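Local structure of adenylate isopentenyltransferase (3A8T) at residues E209-E214 with Y240-R245; L80-N85 with L201-E206; K41-M46 with D174-W179. The protein catalyses the magnesium-dependent transfer of an isopentenyl group from dimethylallyl diphosphate to ATP, ADP or AMP in hop cytokinin biosynthesis. All coordinates share one frame; numbering follows the deposited sequence.

Contact 1 (E209-E214 with Y240-R245); sequences EFYSPE and YFEKFR
Tyr211 reaches across to Phe241 and Arg245 and carries most of this contact. Its CB already points toward helix 234-243, and with CG anti to the backbone N (chi1 -171°) the ring extends across the gap. Tyr211 CG is 4.0 Å from Phe241 CD2; the next atom out, Tyr211 CD1, comes closer to that same carbon, at 3.6 Å. Further along, Tyr211 CE1 lies 3.6 Å from Phe241 CB, and CZ is only slightly farther from it. Phe241 CB therefore sits over one face of the tyrosine as a CH-pi contact, 3.9 Å from the ring centroid and 19° off its normal. The two aromatic planes are inclined at 52°, an oblique pairing in which the two side chains run past one another, pointing opposite ways. Tyr211 is the first residue to leave helical geometry after helix 203-210, so the contact joins the C-terminal exit of that helix to the C-terminal part of helix 234-243, at the protein surface and away from the nucleotide site. Just beyond, Ser212 OG accepts the backbone N-H of Glu214 in an ST turn. At the tip, Tyr211 OH lies over one face of the Arg245 guanidinium, 3.8 Å from NH1, without a hydrogen bond to it. That guanidinium is held from its own segment: Arg245 NE donates to Glu242 O, which lies in the guanidinium plane at 3.0 Å, while NH2 forms a salt bridge with Glu242 OE1. An alanine at Tyr211 would remove the whole ring, and is likely to leave Phe241 CB without its aromatic cover and to open a gap beside the arginine. Pro213 CG borders Arg245 NH1 at van der Waals distance, and His218 stacks on the Tyr211 ring.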
loop_
_atom_site.group_PDB
_atom_site.type_symbol
_atom_site.label_atom_id
_atom_site.label_comp_id
_atom_site.label_asym_id
_atom_site.label_seq_id
_atom_site.Cartn_x
_atom_site.Cartn_y
_atom_site.Cartn_z
ATOM N N GLU A 209 11.743 11.609 13.631
ATOM C CA GLU A 209 11.654 12.993 13.158
ATOM C C GLU A 209 10.189 13.411 13.005
ATOM O O GLU A 209 9.839 14.586 13.162
ATOM C CB GLU A 209 12.407 13.147 11.829
ATOM C CG GLU A 209 12.278 14.518 11.175
ATOM C CD GLU A 209 13.033 15.646 11.940
ATOM O OE1 GLU A 209 14.154 15.396 12.466
ATOM O OE2 GLU A 209 12.512 16.793 12.006
ATOM N N PHE A 210 9.330 12.437 12.731
ATOM C CA PHE A 210 7.896 12.688 12.572
ATOM C C PHE A 210 7.239 12.933 13.953
ATOM O O PHE A 210 6.242 13.678 14.106
ATOM C CB PHE A 210 7.262 11.469 11.941
ATOM C CG PHE A 210 5.851 11.675 11.516
ATOM C CD1 PHE A 210 5.536 12.583 10.470
ATOM C CD2 PHE A 210 4.826 10.966 12.120
ATOM C CE1 PHE A 210 4.213 12.765 10.050
ATOM C CE2 PHE A 210 3.496 11.142 11.708
ATOM C CZ PHE A 210 3.181 12.026 10.690
ATOM N N TYR A 211 7.853 12.307 14.955
ATOM C CA TYR A 211 7.394 12.372 16.320
ATOM C C TYR A 211 7.277 13.782 16.838
ATOM O O TYR A 211 8.131 14.619 16.593
ATOM C CB TYR A 211 8.332 11.564 17.214
ATOM C CG TYR A 211 7.816 11.409 18.615
ATOM C CD1 TYR A 211 6.811 10.483 18.927
ATOM C CD2 TYR A 211 8.280 12.248 19.628
ATOM C CE1 TYR A 211 6.290 10.397 20.212
ATOM C CE2 TYR A 211 7.774 12.177 20.894
ATOM C CZ TYR A 211 6.797 11.261 21.186
ATOM O OH TYR A 211 6.388 11.212 22.472
ATOM N N SER A 212 6.223 14.017 17.602
ATOM C CA SER A 212 5.941 15.332 18.164
ATOM C C SER A 212 5.114 15.274 19.448
ATOM O O SER A 212 3.990 14.784 19.448
ATOM C CB SER A 212 5.203 16.152 17.112
ATOM O OG SER A 212 4.517 17.219 17.685
ATOM N N PRO A 213 5.662 15.774 20.562
ATOM C CA PRO A 213 4.893 15.737 21.805
ATOM C C PRO A 213 3.607 16.577 21.786
ATOM O O PRO A 213 2.854 16.513 22.722
ATOM C CB PRO A 213 5.890 16.203 22.837
ATOM C CG PRO A 213 7.236 15.734 22.261
ATOM C CD PRO A 213 7.058 16.174 20.822
ATOM N N GLU A 214 3.349 17.378 20.745
ATOM C CA GLU A 214 2.074 18.089 20.712
ATOM C C GLU A 214 0.980 17.156 20.154
ATOM O O GLU A 214 -0.167 17.554 19.998
ATOM C CB GLU A 214 2.100 19.385 19.875
ATOM C CG GLU A 214 0.651 19.983 19.779
ATOM C CD GLU A 214 0.519 21.509 19.565
ATOM O OE1 GLU A 214 1.229 22.059 18.685
ATOM O OE2 GLU A 214 -0.334 22.134 20.265
ATOM N N TYR A 240 7.143 3.342 22.023
ATOM C CA TYR A 240 8.566 3.319 22.328
ATOM C C TYR A 240 9.086 4.718 22.662
ATOM O O TYR A 240 9.727 4.902 23.662
ATOM C CB TYR A 240 9.338 2.770 21.149
ATOM C CG TYR A 240 10.804 2.872 21.307
ATOM C CD1 TYR A 240 11.529 1.884 21.969
ATOM C CD2 TYR A 240 11.497 3.947 20.785
ATOM C CE1 TYR A 240 12.900 1.957 22.101
ATOM C CE2 TYR A 240 12.882 4.026 20.914
ATOM C CZ TYR A 240 13.575 3.027 21.569
ATOM O OH TYR A 240 14.944 3.108 21.647
ATOM N N PHE A 241 8.802 5.711 21.830
ATOM C CA PHE A 241 9.287 7.056 22.114
ATOM C C PHE A 241 8.666 7.594 23.431
ATOM O O PHE A 241 9.177 8.500 24.055
ATOM C CB PHE A 241 8.942 8.013 20.950
ATOM C CG PHE A 241 9.575 7.652 19.645
ATOM C CD1 PHE A 241 10.944 7.452 19.537
ATOM C CD2 PHE A 241 8.806 7.551 18.476
ATOM C CE1 PHE A 241 11.538 7.164 18.288
ATOM C CE2 PHE A 241 9.436 7.258 17.217
ATOM C CZ PHE A 241 10.772 7.073 17.141
ATOM N N GLU A 242 7.535 7.046 23.831
ATOM C CA GLU A 242 6.905 7.476 25.066
ATOM C C GLU A 242 7.932 7.414 26.162
ATOM O O GLU A 242 8.141 8.359 26.923
ATOM C CB GLU A 242 5.741 6.551 25.437
ATOM C CG GLU A 242 4.879 7.182 26.480
ATOM C CD GLU A 242 4.584 8.619 26.103
ATOM O OE1 GLU A 242 4.715 9.517 26.960
ATOM O OE2 GLU A 242 4.226 8.846 24.932
ATOM N N LYS A 243 8.579 6.263 26.221
ATOM C CA LYS A 243 9.622 6.030 27.195
ATOM C C LYS A 243 10.974 6.556 26.791
ATOM O O LYS A 243 11.681 7.109 27.634
ATOM C CB LYS A 243 9.705 4.547 27.518
ATOM C CG LYS A 243 8.578 4.112 28.446
ATOM C CD LYS A 243 8.645 2.633 28.737
ATOM C CE LYS A 243 8.762 1.816 27.433
ATOM N NZ LYS A 243 7.825 2.348 26.372
ATOM N N PHE A 244 11.327 6.420 25.513
ATOM C CA PHE A 244 12.630 6.877 25.020
ATOM C C PHE A 244 12.527 7.930 23.927
ATOM O O PHE A 244 12.593 7.629 22.726
ATOM C CB PHE A 244 13.389 5.660 24.558
ATOM C CG PHE A 244 13.558 4.645 25.637
ATOM C CD1 PHE A 244 14.451 4.861 26.682
ATOM C CD2 PHE A 244 12.833 3.489 25.635
ATOM C CE1 PHE A 244 14.610 3.932 27.697
ATOM C CE2 PHE A 244 12.994 2.544 26.661
ATOM C CZ PHE A 244 13.884 2.776 27.686
ATOM N N ARG A 245 12.336 9.175 24.363
ATOM C CA ARG A 245 12.168 10.293 23.443
ATOM C C ARG A 245 13.331 10.328 22.493
ATOM O O ARG A 245 14.420 9.942 22.848
ATOM C CB ARG A 245 12.049 11.633 24.198
ATOM C CG ARG A 245 10.894 11.724 25.228
ATOM C CD ARG A 245 9.534 11.230 24.674
ATOM N NE ARG A 245 8.487 11.075 25.696
ATOM C CZ ARG A 245 7.640 12.046 26.018
ATOM N NH1 ARG A 245 7.751 13.205 25.380
ATOM N NH2 ARG A 245 6.701 11.873 26.967
#

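Contact 2 (L80-N85 with L201-E206); sequences LDITTN and LGMFDE. With ATP (adenosine-5'-triphosphate), chain B.
Glu206 meets the 80-85 loop through a set of hydrogen bonds to its carboxylate. Glu206 OE2 receives the backbone N-H of Ile82 at 3.0 Å, and OE1 that of Thr83 at 2.9 Å, each on its syn lone pair. The Thr83 hydroxyl adds a third bond, Thr83 OG1 to Glu206 OE1 at 2.6 Å, nearly along the C-O axis. With both oxygens engaged, the carboxylate is fixed in its rotation. The extended Glu206 chain, CG anti to the backbone N (chi1 -175°), carries it to the loop.

Apolar contacts flank this grip. Ile82 CG2 packs on Met203 CB at 3.7 Å, while Ile82 CD1 approaches Leu201 CB. Met203 bends at its last torsion to set CE 3.5 Å from Thr83 CG2. Between Leu201 and Met203, Gly202 combines a Schellman motif with the N-cap position of the following helix.

Within segment 80-85, Thr84 N and OG1 both donate to Leu80 O. Thr84 O then accepts ATP N6 at 2.6 Å, a nearly straight bond (167°) that reads the amino group to be prenylated; Gln75 NE2 also donates to this carbonyl.

The loop thus lies between the adenine and the start of helix 203-210, in the connection from strand 66-70 to strand 97-98, with Met198 of helix 184-201 packing on Ile82 and Met203.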
loop_
_atom_site.group_PDB
_atom_site.type_symbol
_atom_site.label_atom_id
_atom_site.label_comp_id
_atom_site.label_asym_id
_atom_site.label_seq_id
_atom_site.Cartn_x
_atom_site.Cartn_y
_atom_site.Cartn_z
ATOM N N LEU A 80 6.404 10.271 5.336
ATOM C CA LEU A 80 6.726 8.896 5.696
ATOM C C LEU A 80 6.798 8.016 4.479
ATOM O O LEU A 80 6.190 6.963 4.459
ATOM C CB LEU A 80 5.686 8.332 6.671
ATOM C CG LEU A 80 5.384 9.145 7.954
ATOM C CD1 LEU A 80 4.247 8.453 8.696
ATOM C CD2 LEU A 80 6.594 9.295 8.850
ATOM N N ASP A 81 7.546 8.450 3.477
ATOM C CA ASP A 81 7.694 7.722 2.245
ATOM C C ASP A 81 8.136 6.282 2.515
ATOM O O ASP A 81 7.652 5.344 1.846
ATOM C CB ASP A 81 8.675 8.451 1.334
ATOM C CG ASP A 81 8.164 9.844 0.878
ATOM O OD1 ASP A 81 6.948 10.084 0.860
ATOM O OD2 ASP A 81 8.966 10.710 0.493
ATOM N N ILE A 82 9.007 6.089 3.515
ATOM C CA ILE A 82 9.478 4.735 3.865
ATOM C C ILE A 82 8.401 3.939 4.571
ATOM O O ILE A 82 8.008 2.886 4.111
ATOM C CB ILE A 82 10.735 4.751 4.798
ATOM C CG1 ILE A 82 11.936 5.283 4.032
ATOM C CG2 ILE A 82 11.100 3.304 5.302
ATOM C CD1 ILE A 82 13.138 5.622 4.958
ATOM N N THR A 83 7.925 4.484 5.685
ATOM C CA THR A 83 6.908 3.853 6.500
ATOM C C THR A 83 5.669 3.436 5.707
ATOM O O THR A 83 5.120 2.369 5.960
ATOM C CB THR A 83 6.490 4.770 7.716
ATOM O OG1 THR A 83 7.651 5.134 8.499
ATOM C CG2 THR A 83 5.503 4.008 8.637
ATOM N N THR A 84 5.275 4.246 4.725
ATOM C CA THR A 84 4.086 3.948 3.948
ATOM C C THR A 84 4.295 3.062 2.755
ATOM O O THR A 84 3.330 2.653 2.122
ATOM C CB THR A 84 3.299 5.246 3.481
ATOM O OG1 THR A 84 4.171 6.135 2.803
ATOM C CG2 THR A 84 2.630 5.957 4.684
ATOM N N ASN A 85 5.566 2.746 2.497
ATOM C CA ASN A 85 6.006 1.894 1.427
ATOM C C ASN A 85 5.683 2.494 0.059
ATOM O O ASN A 85 5.185 1.789 -0.835
ATOM C CB ASN A 85 5.380 0.511 1.578
ATOM C CG ASN A 85 5.399 -0.020 3.065
ATOM O OD1 ASN A 85 4.349 0.030 3.803
ATOM N ND2 ASN A 85 6.561 -0.534 3.498
ATOM N N LEU A 201 16.469 0.796 5.933
ATOM C CA LEU A 201 16.457 1.984 5.086
ATOM C C LEU A 201 16.355 3.253 5.927
ATOM O O LEU A 201 16.528 4.313 5.431
ATOM C CB LEU A 201 15.254 1.914 4.165
ATOM C CG LEU A 201 15.234 2.106 2.654
ATOM C CD1 LEU A 201 16.539 1.599 1.970
ATOM C CD2 LEU A 201 13.983 1.354 2.128
ATOM N N GLY A 202 15.995 3.140 7.185
ATOM C CA GLY A 202 15.908 4.326 8.007
ATOM C C GLY A 202 14.505 4.660 8.490
ATOM O O GLY A 202 14.224 5.820 8.835
ATOM N N MET A 203 13.616 3.666 8.514
ATOM C CA MET A 203 12.266 3.932 8.982
ATOM C C MET A 203 12.188 4.553 10.399
ATOM O O MET A 203 11.383 5.430 10.634
ATOM C CB MET A 203 11.435 2.655 8.937
ATOM C CG MET A 203 10.076 2.759 9.596
ATOM S SD MET A 203 9.321 1.162 9.848
ATOM C CE MET A 203 7.709 1.438 9.376
ATOM N N PHE A 204 13.020 4.083 11.313
ATOM C CA PHE A 204 13.049 4.540 12.685
ATOM C C PHE A 204 13.412 6.026 12.823
ATOM O O PHE A 204 12.788 6.765 13.564
ATOM C CB PHE A 204 13.996 3.639 13.496
ATOM C CG PHE A 204 14.289 4.145 14.893
ATOM C CD1 PHE A 204 13.359 3.971 15.929
ATOM C CD2 PHE A 204 15.477 4.844 15.155
ATOM C CE1 PHE A 204 13.585 4.486 17.231
ATOM C CE2 PHE A 204 15.749 5.394 16.477
ATOM C CZ PHE A 204 14.809 5.215 17.505
ATOM N N ASP A 205 14.411 6.470 12.093
ATOM C CA ASP A 205 14.800 7.859 12.127
ATOM C C ASP A 205 13.733 8.704 11.503
ATOM O O ASP A 205 13.538 9.806 11.872
ATOM C CB ASP A 205 16.084 8.003 11.362
ATOM C CG ASP A 205 17.161 7.154 11.967
ATOM O OD1 ASP A 205 17.632 7.484 13.083
ATOM O OD2 ASP A 205 17.521 6.131 11.356
ATOM N N GLU A 206 13.033 8.156 10.544
ATOM C CA GLU A 206 11.958 8.879 9.866
ATOM C C GLU A 206 10.848 9.125 10.889
ATOM O O GLU A 206 10.303 10.221 11.005
ATOM C CB GLU A 206 11.434 8.010 8.710
ATOM C CG GLU A 206 10.393 8.652 7.837
ATOM C CD GLU A 206 9.838 7.704 6.771
ATOM O OE1 GLU A 206 9.086 6.765 7.129
ATOM O OE2 GLU A 206 10.163 7.907 5.578
HETATM P PG ATP B . -10.412 0.387 6.934
HETATM O O1G ATP B . -11.499 1.247 6.368
HETATM O O2G ATP B . -9.627 1.268 8.058
HETATM O O3G ATP B . -11.038 -0.916 7.652
HETATM P PB ATP B . -9.534 0.459 4.324
HETATM O O1B ATP B . -10.334 -0.360 3.465
HETATM O O2B ATP B . -10.214 1.850 4.443
HETATM O O3B ATP B . -9.369 -0.195 5.771
HETATM P PA ATP B . -6.792 -0.175 4.131
HETATM O O1A ATP B . -7.050 -1.577 4.422
HETATM O O2A ATP B . -5.698 -0.144 2.932
HETATM O O3A ATP B . -8.097 0.681 3.596
HETATM O "O5'" ATP B . -6.047 0.591 5.356
HETATM C "C5'" ATP B . -6.556 0.263 6.620
HETATM C "C4'" ATP B . -5.467 0.589 7.624
HETATM O "O4'" ATP B . -4.302 -0.181 7.304
HETATM C "C3'" ATP B . -4.980 2.058 7.597
HETATM O "O3'" ATP B . -5.787 2.877 8.439
HETATM C "C2'" ATP B . -3.524 1.928 8.077
HETATM O "O2'" ATP B . -3.473 1.937 9.462
HETATM C "C1'" ATP B . -3.061 0.594 7.541
HETATM N N9 ATP B . -2.301 0.774 6.273
HETATM C C8 ATP B . -2.803 0.657 4.978
HETATM N N7 ATP B . -1.884 0.982 4.092
HETATM C C5 ATP B . -0.736 1.324 4.743
HETATM C C6 ATP B . 0.592 1.770 4.364
HETATM N N6 ATP B . 0.961 1.957 3.055
HETATM N N1 ATP B . 1.483 2.012 5.349
HETATM C C2 ATP B . 1.169 1.848 6.627
HETATM N N3 ATP B . -0.039 1.444 7.028
HETATM C C4 ATP B . -1.002 1.178 6.161
#

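Contact 3 (K41-M46 with D174-W179); sequences KLLVLM and DCCFLW
The Phe177 ring meets Val44 and Met46 obliquely: its CD1 is 3.7 Å from Val44 CB and 3.9 Å from Met46 CE. Cys175 CB lies over one face of this ring, and Trp294 meets it from outside the pair. With its chain bent at chi3 (-40°), Met46 brings CE toward Phe177 and makes an oblique Met-aromatic contact through SD, 5.4 Å from the ring centroid. The Trp179 ring instead receives Met46 O at its edge, near the ring plane.

These groups share one face of a pair of parallel strands in register, Lys41 beside Asp174 through Met46 beside Trp179. Five backbone hydrogen bonds alternate between the strands, from Leu42 N to Asp174 O at one end to Met46 N to Leu178 O (2.7 Å, 175°) at the other. On the face bearing Leu43 and Leu45, Leu43 CD1 touches Cys176 SG at 3.6 Å, and Leu45 CD2 lies alongside Leu178 CD1 at the same distance. Lys41 and Asp174 run side by side at the start, where Lys41 NZ forms a salt bridge with Asp174 OD2 at 3.0 Å; the ammonium also donates to Phe336 O and Glu339 O near the C terminus.

Strand 41-46 leads directly into the ATP-binding P-loop beginning at Gly47, as in other P-loop folds. The two strands are neighbours in the parallel sheet, flanked by strand 132-136 beside 41-46 and by the outermost strand 296-300 beside 174-181, with helix 140-147 covering the Phe177 face and helix 315-338 the Leu43 face.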
loop_
_atom_site.group_PDB
_atom_site.type_symbol
_atom_site.label_atom_id
_atom_site.label_comp_id
_atom_site.label_asym_id
_atom_site.label_seq_id
_atom_site.Cartn_x
_atom_site.Cartn_y
_atom_site.Cartn_z
ATOM N N LYS A 41 -12.721 2.932 -19.585
ATOM C CA LYS A 41 -11.971 1.760 -19.179
ATOM C C LYS A 41 -10.974 2.105 -18.092
ATOM O O LYS A 41 -10.248 3.112 -18.181
ATOM C CB LYS A 41 -11.251 1.141 -20.357
ATOM C CG LYS A 41 -12.190 0.541 -21.430
ATOM C CD LYS A 41 -11.386 -0.104 -22.611
ATOM C CE LYS A 41 -12.272 -0.945 -23.601
ATOM N NZ LYS A 41 -12.718 -2.264 -23.012
ATOM N N LEU A 42 -10.988 1.275 -17.057
ATOM C CA LEU A 42 -10.114 1.440 -15.947
ATOM C C LEU A 42 -9.540 0.114 -15.469
ATOM O O LEU A 42 -10.258 -0.821 -15.156
ATOM C CB LEU A 42 -10.840 2.140 -14.787
ATOM C CG LEU A 42 -10.019 2.233 -13.482
ATOM C CD1 LEU A 42 -8.807 3.208 -13.594
ATOM C CD2 LEU A 42 -10.972 2.597 -12.380
ATOM N N LEU A 43 -8.225 0.039 -15.424
ATOM C CA LEU A 43 -7.585 -1.169 -14.954
ATOM C C LEU A 43 -7.439 -1.026 -13.450
ATOM O O LEU A 43 -7.027 0.041 -12.968
ATOM C CB LEU A 43 -6.224 -1.327 -15.612
ATOM C CG LEU A 43 -5.414 -2.579 -15.304
ATOM C CD1 LEU A 43 -6.251 -3.864 -15.585
ATOM C CD2 LEU A 43 -4.156 -2.508 -16.174
ATOM N N VAL A 44 -7.791 -2.073 -12.720
ATOM C CA VAL A 44 -7.707 -2.031 -11.276
ATOM C C VAL A 44 -6.780 -3.112 -10.753
ATOM O O VAL A 44 -7.000 -4.269 -10.980
ATOM C CB VAL A 44 -9.121 -2.179 -10.657
ATOM C CG1 VAL A 44 -9.044 -2.141 -9.102
ATOM C CG2 VAL A 44 -10.029 -1.089 -11.228
ATOM N N LEU A 45 -5.711 -2.717 -10.083
ATOM C CA LEU A 45 -4.757 -3.680 -9.559
ATOM C C LEU A 45 -5.014 -3.792 -8.083
ATOM O O LEU A 45 -4.804 -2.825 -7.349
ATOM C CB LEU A 45 -3.281 -3.271 -9.826
ATOM C CG LEU A 45 -2.844 -2.977 -11.286
ATOM C CD1 LEU A 45 -1.371 -3.085 -11.409
ATOM C CD2 LEU A 45 -3.561 -3.859 -12.279
ATOM N N MET A 46 -5.473 -4.978 -7.680
ATOM C CA MET A 46 -5.835 -5.321 -6.317
ATOM C C MET A 46 -5.007 -6.405 -5.614
ATOM O O MET A 46 -4.345 -7.249 -6.241
ATOM C CB MET A 46 -7.287 -5.766 -6.283
ATOM C CG MET A 46 -8.294 -4.629 -6.298
ATOM S SD MET A 46 -9.999 -5.284 -6.233
ATOM C CE MET A 46 -9.683 -6.577 -7.290
ATOM N N ASP A 174 -15.732 0.749 -16.857
ATOM C CA ASP A 174 -15.603 -0.527 -17.506
ATOM C C ASP A 174 -14.282 -1.034 -16.907
ATOM O O ASP A 174 -13.191 -0.706 -17.390
ATOM C CB ASP A 174 -15.448 -0.287 -19.000
ATOM C CG ASP A 174 -15.226 -1.551 -19.766
ATOM O OD1 ASP A 174 -15.615 -2.629 -19.251
ATOM O OD2 ASP A 174 -14.689 -1.455 -20.895
ATOM N N CYS A 175 -14.388 -1.827 -15.853
ATOM C CA CYS A 175 -13.214 -2.320 -15.144
ATOM C C CYS A 175 -12.621 -3.679 -15.496
ATOM O O CYS A 175 -13.325 -4.602 -15.879
ATOM C CB CYS A 175 -13.515 -2.366 -13.645
ATOM S SG CYS A 175 -14.051 -0.879 -12.920
ATOM N N CYS A 176 -11.306 -3.784 -15.333
ATOM C CA CYS A 176 -10.588 -5.042 -15.489
ATOM C C CYS A 176 -9.896 -5.074 -14.121
ATOM O O CYS A 176 -9.253 -4.116 -13.724
ATOM C CB CYS A 176 -9.556 -4.994 -16.617
ATOM S SG CYS A 176 -8.514 -6.483 -16.713
ATOM N N PHE A 177 -10.063 -6.172 -13.396
ATOM C CA PHE A 177 -9.515 -6.307 -12.068
ATOM C C PHE A 177 -8.423 -7.332 -12.034
ATOM O O PHE A 177 -8.690 -8.490 -12.264
ATOM C CB PHE A 177 -10.584 -6.807 -11.098
ATOM C CG PHE A 177 -11.756 -5.903 -10.931
ATOM C CD1 PHE A 177 -11.674 -4.773 -10.129
ATOM C CD2 PHE A 177 -12.971 -6.197 -11.551
ATOM C CE1 PHE A 177 -12.783 -3.939 -9.939
ATOM C CE2 PHE A 177 -14.091 -5.371 -11.375
ATOM C CZ PHE A 177 -13.992 -4.241 -10.569
ATOM N N LEU A 178 -7.192 -6.936 -11.762
ATOM C CA LEU A 178 -6.135 -7.925 -11.627
ATOM C C LEU A 178 -5.946 -8.019 -10.112
ATOM O O LEU A 178 -5.774 -6.994 -9.443
ATOM C CB LEU A 178 -4.834 -7.474 -12.257
ATOM C CG LEU A 178 -4.878 -7.218 -13.761
ATOM C CD1 LEU A 178 -3.516 -6.807 -14.297
ATOM C CD2 LEU A 178 -5.365 -8.478 -14.428
ATOM N N TRP A 179 -6.022 -9.232 -9.588
ATOM C CA TRP A 179 -5.842 -9.463 -8.171
ATOM C C TRP A 179 -4.565 -10.303 -8.000
ATOM O O TRP A 179 -4.504 -11.447 -8.460
ATOM C CB TRP A 179 -7.077 -10.180 -7.586
ATOM C CG TRP A 179 -6.892 -10.803 -6.236
ATOM C CD1 TRP A 179 -6.128 -10.333 -5.203
ATOM C CD2 TRP A 179 -7.537 -11.978 -5.740
ATOM N NE1 TRP A 179 -6.258 -11.149 -4.098
ATOM C CE2 TRP A 179 -7.115 -12.161 -4.403
ATOM C CE3 TRP A 179 -8.425 -12.905 -6.299
ATOM C CZ2 TRP A 179 -7.552 -13.225 -3.621
ATOM C CZ3 TRP A 179 -8.858 -13.974 -5.519
ATOM C CH2 TRP A 179 -8.424 -14.128 -4.196
#

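From the N terminus, strand 41-46 opens contact 3, which closes only when strand 174-179 arrives alongside it. Within that long loop the chain passes through 80-85, whose partner, 201-206, comes after strand 174-181 and helix 184-201; contacts 2 and 3 therefore cross. Contact 1 follows in series, a short loop from the end of helix 203-210 to the C-terminal part of helix 234-243. Contacts 1 and 2 share helix 203-210 and touch directly: Phe204 packs on Phe241 and Tyr240, and Phe210 on Leu80. Contact 3 lies on the opposite side of the chain's centre, its centre about 29 Å from that of contact 2, joining strands of the nucleotide-binding core.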